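Endoglucanase FnCel5A (Fervidobacterium nodosum, PDB 3NCO) probably hydrolyses internal beta-1,4-glucosidic bonds of cellulose, as an endoglucanase of glycosyl hydrolase family 5. Local coordinates at residues A[81-84]-A[85-88]; A[231-234]-A[235-239]. All coordinates share one frame; numbering follows the deposited sequence.

Interaction 1: residues A[81-84]-A[85-88]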
ATOM      1  N   LEU A  81     -19.646   4.088   0.859  1.00 17.64           N
ATOM      2  CA  LEU A  81     -19.032   5.012  -0.059  1.00 18.27           C
ATOM      3  C   LEU A  81     -18.936   6.395   0.617  1.00 19.76           C
ATOM      4  O   LEU A  81     -17.896   7.080   0.540  1.00 20.15           O
ATOM      5  CB  LEU A  81     -19.888   5.112  -1.339  1.00 18.76           C
ATOM      6  CG  LEU A  81     -19.322   6.051  -2.433  1.00 20.05           C
ATOM      7  CD1 LEU A  81     -17.854   5.716  -2.812  1.00 20.59           C
ATOM      8  CD2 LEU A  81     -20.248   6.013  -3.662  1.00 19.55           C
ATOM      9  N   ASP A  82     -20.002   6.790   1.321  1.00 20.06           N
ATOM     10  CA  ASP A  82     -20.005   8.089   2.012  1.00 21.14           C
ATOM     11  C   ASP A  82     -18.893   8.162   3.058  1.00 20.14           C
ATOM     12  O   ASP A  82     -18.227   9.185   3.198  1.00 20.75           O
ATOM     13  CB  ASP A  82     -21.360   8.349   2.648  1.00 22.82           C
ATOM     14  CG  ASP A  82     -22.413   8.694   1.618  1.00 27.34           C
ATOM     15  OD1 ASP A  82     -22.052   8.915   0.437  1.00 31.87           O
ATOM     16  OD2 ASP A  82     -23.599   8.776   2.014  1.00 31.39           O
ATOM     17  N   ARG A  83     -18.705   7.060   3.756  1.00 18.68           N
ATOM     18  CA  ARG A  83     -17.631   6.963   4.750  1.00 17.22           C
ATOM     19  C   ARG A  83     -16.253   7.152   4.111  1.00 18.18           C
ATOM     20  O   ARG A  83     -15.411   7.930   4.643  1.00 18.02           O
ATOM     21  CB  ARG A  83     -17.674   5.558   5.425  1.00 17.05           C
ATOM     22  CG  ARG A  83     -16.565   5.267   6.465  1.00 17.75           C
ATOM     23  CD  ARG A  83     -16.460   6.321   7.545  1.00 20.39           C
ATOM     24  NE  ARG A  83     -15.329   6.023   8.406  1.00 16.35           N
ATOM     25  CZ  ARG A  83     -14.773   6.895   9.240  1.00 16.89           C
ATOM     26  NH1 ARG A  83     -15.267   8.140   9.351  1.00 19.31           N
ATOM     27  NH2 ARG A  83     -13.706   6.503   9.975  1.00 16.37           N
ATOM     28  N   VAL A  84     -15.992   6.386   3.031  1.00 18.44           N
ATOM     29  CA  VAL A  84     -14.680   6.519   2.371  1.00 17.95           C
ATOM     30  C   VAL A  84     -14.470   7.975   1.862  1.00 18.69           C
ATOM     31  O   VAL A  84     -13.371   8.550   1.987  1.00 18.89           O
ATOM     32  CB  VAL A  84     -14.469   5.427   1.273  1.00 19.50           C
ATOM     33  CG1 VAL A  84     -13.124   5.583   0.590  1.00 18.10           C
ATOM     34  CG2 VAL A  84     -14.517   4.052   1.903  1.00 18.59           C
ATOM     35  N   LYS A  85     -15.521   8.541   1.279  1.00 18.71           N
ATOM     36  CA  LYS A  85     -15.443   9.935   0.785  1.00 20.25           C
ATOM     37  C   LYS A  85     -15.140  10.871   1.936  1.00 19.13           C
ATOM     38  O   LYS A  85     -14.358  11.827   1.791  1.00 19.85           O
ATOM     39  CB  LYS A  85     -16.731  10.392   0.104  1.00 19.76           C
ATOM     40  CG  LYS A  85     -16.906   9.840  -1.282  1.00 25.92           C
ATOM     41  CD  LYS A  85     -18.306  10.015  -1.844  1.00 32.86           C
ATOM     42  CE  LYS A  85     -18.530  11.371  -2.508  1.00 39.04           C
ATOM     43  NZ  LYS A  85     -19.830  11.306  -3.282  1.00 40.30           N
ATOM     44  N   HIS A  86     -15.787  10.641   3.070  1.00 18.67           N
ATOM     45  CA  HIS A  86     -15.476  11.470   4.236  1.00 18.70           C
ATOM     46  C   HIS A  86     -14.003  11.357   4.640  1.00 17.88           C
ATOM     47  O   HIS A  86     -13.311  12.352   4.872  1.00 18.50           O
ATOM     48  CB  HIS A  86     -16.364  11.129   5.421  1.00 19.57           C
ATOM     49  CG  HIS A  86     -15.909  11.777   6.690  1.00 21.23           C
ATOM     50  ND1 HIS A  86     -16.153  13.112   6.973  1.00 21.96           N
ATOM     51  CD2 HIS A  86     -15.150  11.304   7.705  1.00 21.50           C
ATOM     52  CE1 HIS A  86     -15.603  13.414   8.144  1.00 24.29           C
ATOM     53  NE2 HIS A  86     -14.987  12.330   8.609  1.00 20.53           N
ATOM     54  N   VAL A  87     -13.498  10.114   4.665  1.00 17.51           N
ATOM     55  CA  VAL A  87     -12.131   9.897   5.122  1.00 16.72           C
ATOM     56  C   VAL A  87     -11.108  10.503   4.132  1.00 16.12           C
ATOM     57  O   VAL A  87     -10.066  11.047   4.518  1.00 17.22           O
ATOM     58  CB  VAL A  87     -11.916   8.366   5.293  1.00 18.86           C
ATOM     59  CG1 VAL A  87     -10.488   8.017   5.348  1.00 19.30           C
ATOM     60  CG2 VAL A  87     -12.636   7.897   6.536  1.00 18.05           C
ATOM     61  N   VAL A  88     -11.356  10.338   2.843  1.00 16.33           N
ATOM     62  CA  VAL A  88     -10.502  10.998   1.828  1.00 15.64           C
ATOM     63  C   VAL A  88     -10.547  12.506   1.950  1.00 15.93           C
ATOM     64  O   VAL A  88      -9.484  13.155   1.875  1.00 19.72           O
ATOM     65  CB  VAL A  88     -11.056  10.774   0.457  1.00 16.06           C
ATOM     66  CG1 VAL A  88     -10.245  11.552  -0.577  1.00 16.77           C
ATOM     67  CG2 VAL A  88     -10.908   9.297   0.158  1.00 13.28           C
TER
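Val87 sets its CG2 methyl over the centre of one face of the Arg83 guanidinium, 3.6 Å from Arg83 CZ. The His86 ring approaches the same group obliquely, its CD2 3.6 Å from Arg83 NH1, with the two planes inclined by only 20°. Arg83 reaches both neighbours because its CG stands anti to the backbone N (chi1 178°) and the chain then bends at chi2 (53°), which brings the guanidinium alongside the next turn of the helix. Polar partners outside the turn fix the two groups: Arg83 forms a salt bridge from NE to Glu35 and a hydrogen bond from NH2 to the carbonyl of Ile42, while His86 NE2 is hydrogen-bonded to Asp44. A leucine in place of Arg83 is likely to leave the Glu35 carboxylate without this counter-charge and the Val87 methyl without its flat cover. On another side of the helix, the aliphatic part of Lys85 crosses Leu81, Lys85 CD lying 4.1 Å from Leu81 CG, and Phe130 of helix 112-130 packs against both residues. Val84 and Val88 make a looser apolar pair, 4.3 Å between Val84 CG1 and Val88 CG2. Beneath these side chains the backbone bonds run from residue i+4 to i, among them Lys85 N to Leu81 O at 2.9 Å and Val88 N to Val84 O at 2.8 Å. These are two regular turns of alpha-helix, with buried valines and a polar outer side, within the beta-alpha-beta unit of strand 57-60, helix 78-93 and strand 97-101 of the TIM barrel.

Interaction 2: residues A[231-234]-A[235-239]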
ATOM      1  N   LYS A 231      24.381  -5.406  10.216  1.00 25.45           N
ATOM      2  CA  LYS A 231      25.695  -5.824   9.706  1.00 26.61           C
ATOM      3  C   LYS A 231      25.801  -5.622   8.198  1.00 26.91           C
ATOM      4  O   LYS A 231      24.805  -5.642   7.489  1.00 25.80           O
ATOM      5  CB  LYS A 231      25.954  -7.283  10.031  1.00 27.76           C
ATOM      6  CG  LYS A 231      25.899  -7.580  11.545  1.00 27.95           C
ATOM      7  CD  LYS A 231      26.045  -9.096  11.789  1.00 32.18           C
ATOM      8  CE  LYS A 231      25.909  -9.493  13.252  1.00 33.26           C
ATOM      9  NZ  LYS A 231      27.230  -9.490  13.941  1.00 36.22           N
ATOM     10  N   ASP A 232      27.035  -5.476   7.702  1.00 27.41           N
ATOM     11  CA  ASP A 232      27.229  -5.320   6.259  1.00 28.49           C
ATOM     12  C   ASP A 232      26.408  -6.282   5.426  1.00 27.16           C
ATOM     13  O   ASP A 232      25.711  -5.851   4.500  1.00 26.66           O
ATOM     14  CB  ASP A 232      28.717  -5.484   5.905  1.00 29.64           C
ATOM     15  CG  ASP A 232      29.540  -4.337   6.409  1.00 33.80           C
ATOM     16  OD1 ASP A 232      28.924  -3.329   6.840  1.00 34.89           O
ATOM     17  OD2 ASP A 232      30.791  -4.437   6.364  1.00 38.91           O
ATOM     18  N   TRP A 233      26.470  -7.576   5.756  1.00 27.24           N
ATOM     19  CA  TRP A 233      25.807  -8.611   4.945  1.00 26.98           C
ATOM     20  C   TRP A 233      24.297  -8.460   4.962  1.00 25.76           C
ATOM     21  O   TRP A 233      23.622  -8.712   3.960  1.00 24.96           O
ATOM     22  CB  TRP A 233      26.240 -10.051   5.327  1.00 28.29           C
ATOM     23  CG  TRP A 233      25.511 -10.728   6.499  1.00 28.60           C
ATOM     24  CD1 TRP A 233      25.883 -10.700   7.817  1.00 31.74           C
ATOM     25  CD2 TRP A 233      24.344 -11.590   6.434  1.00 28.81           C
ATOM     26  NE1 TRP A 233      24.998 -11.440   8.569  1.00 31.09           N
ATOM     27  CE2 TRP A 233      24.048 -11.994   7.752  1.00 31.18           C
ATOM     28  CE3 TRP A 233      23.497 -12.011   5.394  1.00 29.63           C
ATOM     29  CZ2 TRP A 233      22.943 -12.805   8.065  1.00 30.71           C
ATOM     30  CZ3 TRP A 233      22.408 -12.831   5.700  1.00 29.41           C
ATOM     31  CH2 TRP A 233      22.146 -13.226   7.031  1.00 30.68           C
ATOM     32  N   GLU A 234      23.767  -8.000   6.094  1.00 25.54           N
ATOM     33  CA  GLU A 234      22.319  -7.800   6.259  1.00 23.96           C
ATOM     34  C   GLU A 234      21.815  -6.627   5.412  1.00 24.18           C
ATOM     35  O   GLU A 234      20.770  -6.701   4.712  1.00 23.70           O
ATOM     36  CB  GLU A 234      22.043  -7.558   7.745  1.00 24.03           C
ATOM     37  CG  GLU A 234      22.192  -8.813   8.561  1.00 24.57           C
ATOM     38  CD  GLU A 234      21.975  -8.567  10.041  1.00 28.12           C
ATOM     39  OE1 GLU A 234      22.591  -7.603  10.568  1.00 30.05           O
ATOM     40  OE2 GLU A 234      21.179  -9.322  10.654  1.00 26.46           O
ATOM     41  N   VAL A 235      22.567  -5.534   5.446  1.00 24.99           N
ATOM     42  CA  VAL A 235      22.269  -4.362   4.596  1.00 24.67           C
ATOM     43  C   VAL A 235      22.368  -4.696   3.088  1.00 24.42           C
ATOM     44  O   VAL A 235      21.518  -4.300   2.289  1.00 23.71           O
ATOM     45  CB  VAL A 235      23.233  -3.195   4.959  1.00 25.48           C
ATOM     46  CG1 VAL A 235      22.970  -1.946   4.066  1.00 24.00           C
ATOM     47  CG2 VAL A 235      23.125  -2.876   6.464  1.00 25.80           C
ATOM     48  N   GLU A 236      23.410  -5.422   2.706  1.00 25.35           N
ATOM     49  CA  GLU A 236      23.608  -5.816   1.324  1.00 25.12           C
ATOM     50  C   GLU A 236      22.471  -6.723   0.827  1.00 24.87           C
ATOM     51  O   GLU A 236      22.087  -6.651  -0.343  1.00 24.94           O
ATOM     52  CB  GLU A 236      24.995  -6.491   1.148  1.00 26.87           C
ATOM     53  CG  GLU A 236      25.280  -6.890  -0.298  1.00 30.71           C
ATOM     54  CD  GLU A 236      25.008  -5.759  -1.302  1.00 36.15           C
ATOM     55  OE1 GLU A 236      25.351  -4.583  -1.019  1.00 38.46           O
ATOM     56  OE2 GLU A 236      24.440  -6.058  -2.376  1.00 36.13           O
ATOM     57  N   GLN A 237      21.905  -7.576   1.688  1.00 24.54           N
ATOM     58  CA  GLN A 237      20.740  -8.383   1.234  1.00 22.83           C
ATOM     59  C   GLN A 237      19.621  -7.474   0.743  1.00 21.99           C
ATOM     60  O   GLN A 237      19.011  -7.734  -0.306  1.00 21.74           O
ATOM     61  CB  GLN A 237      20.188  -9.317   2.342  1.00 23.80           C
ATOM     62  CG  GLN A 237      21.108 -10.503   2.767  1.00 25.17           C
ATOM     63  CD  GLN A 237      20.928 -11.731   1.848  1.00 28.66           C
ATOM     64  OE1 GLN A 237      19.776 -12.099   1.520  1.00 31.07           O
ATOM     65  NE2 GLN A 237      22.046 -12.349   1.415  1.00 30.37           N
ATOM     66  N   ILE A 238      19.347  -6.399   1.491  1.00 20.80           N
ATOM     67  CA  ILE A 238      18.258  -5.475   1.126  1.00 20.66           C
ATOM     68  C   ILE A 238      18.641  -4.675  -0.140  1.00 19.04           C
ATOM     69  O   ILE A 238      17.841  -4.516  -1.061  1.00 19.58           O
ATOM     70  CB  ILE A 238      17.907  -4.498   2.274  1.00 20.63           C
ATOM     71  CG1 ILE A 238      17.450  -5.311   3.490  1.00 20.19           C
ATOM     72  CG2 ILE A 238      16.828  -3.433   1.847  1.00 20.66           C
ATOM     73  CD1 ILE A 238      17.208  -4.458   4.758  1.00 21.87           C
ATOM     74  N   ARG A 239      19.851  -4.140  -0.160  1.00 21.02           N
ATOM     75  CA  ARG A 239      20.306  -3.393  -1.331  1.00 20.97           C
ATOM     76  C   ARG A 239      20.182  -4.240  -2.618  1.00 20.38           C
ATOM     77  O   ARG A 239      19.763  -3.741  -3.651  1.00 20.88           O
ATOM     78  CB  ARG A 239      21.752  -2.923  -1.114  1.00 22.77           C
ATOM     79  CG  ARG A 239      22.149  -1.905  -2.211  1.00 25.83           C
ATOM     80  CD  ARG A 239      23.543  -1.357  -2.088  1.00 30.70           C
ATOM     81  NE  ARG A 239      23.981  -1.169  -0.710  1.00 37.83           N
ATOM     82  CZ  ARG A 239      23.629  -0.148   0.062  1.00 40.57           C
ATOM     83  NH1 ARG A 239      22.823   0.793  -0.415  1.00 42.65           N
ATOM     84  NH2 ARG A 239      24.099  -0.055   1.303  1.00 41.38           N
TER
HETATM   85  O   HOH W   1      24.478 -10.244   1.784  1.00 32.62           O
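Trp233 and Gln237, one turn apart, meet at the start of helix 232-252, a helix on the outside of the TIM barrel whose N-cap position is held by Lys231. The backbone bonds that open the helix come first: Val235 N donates to Lys231 O over 3.0 Å, and Glu236 N donates to Asp232 O over 2.9 Å. The third, from Gln237 N to Trp233 O, is the longest of the three at 3.1 Å. Glu234, three residues past the N-cap, turns its side chain back and accepts the Lys231 backbone N-H on OE1 at 2.9 Å, through the anti lone pair, as in one half of a capping box. The same oxygen also takes the backbone N-H of Glu229, which ties the helix start to the preceding loop with two bonds on one carboxylate oxygen.

On the exposed side the indole packs on its neighbours. With chi1 at 84°, Trp233 CG sits between the backbone N and the carbonyl carbon, and from there the ring lies beside Gln237, whose CG comes within 3.9 Å of Trp233 CE3 in an oblique approach. Glu234 CG lies over one face of the indole, offset toward its rim. The inner packing belongs to Val235 and the buried Ile238, which both touch Trp228; Ile238 also packs on helix 269-285.

Among the charges, Arg239 NE and Glu236 OE1 form a long salt bridge of 3.7 Å, the oxygen lying in plane at the guanidinium edge; Arg239 NH1 has a second acidic partner in Glu285. A water bridges the exposed face: it donates to Trp233 O at 2.8 Å and accepts from Gln237 NE2 at 3.2 Å.

Interactions 1 and 2 are both local contacts along outer helices of the same eight-stranded barrel, on opposite sides of the chain's centre. Their centres lie 41 Å apart and their nearest atoms about 30 Å. Residues 81-88 fall within helix 78-93, between the second and third strands, whereas residues 231-239 begin helix 232-252, which leads into the seventh strand, 256-261. The former is partly buried, its centre 18 Å from that of the chain; the latter is a surface contact at 24 Å. In family 5 enzymes the catalytic acids sit at the C-terminal ends of the fourth and seventh barrel strands, so both contacts are probably structural packing outside the catalytic centre.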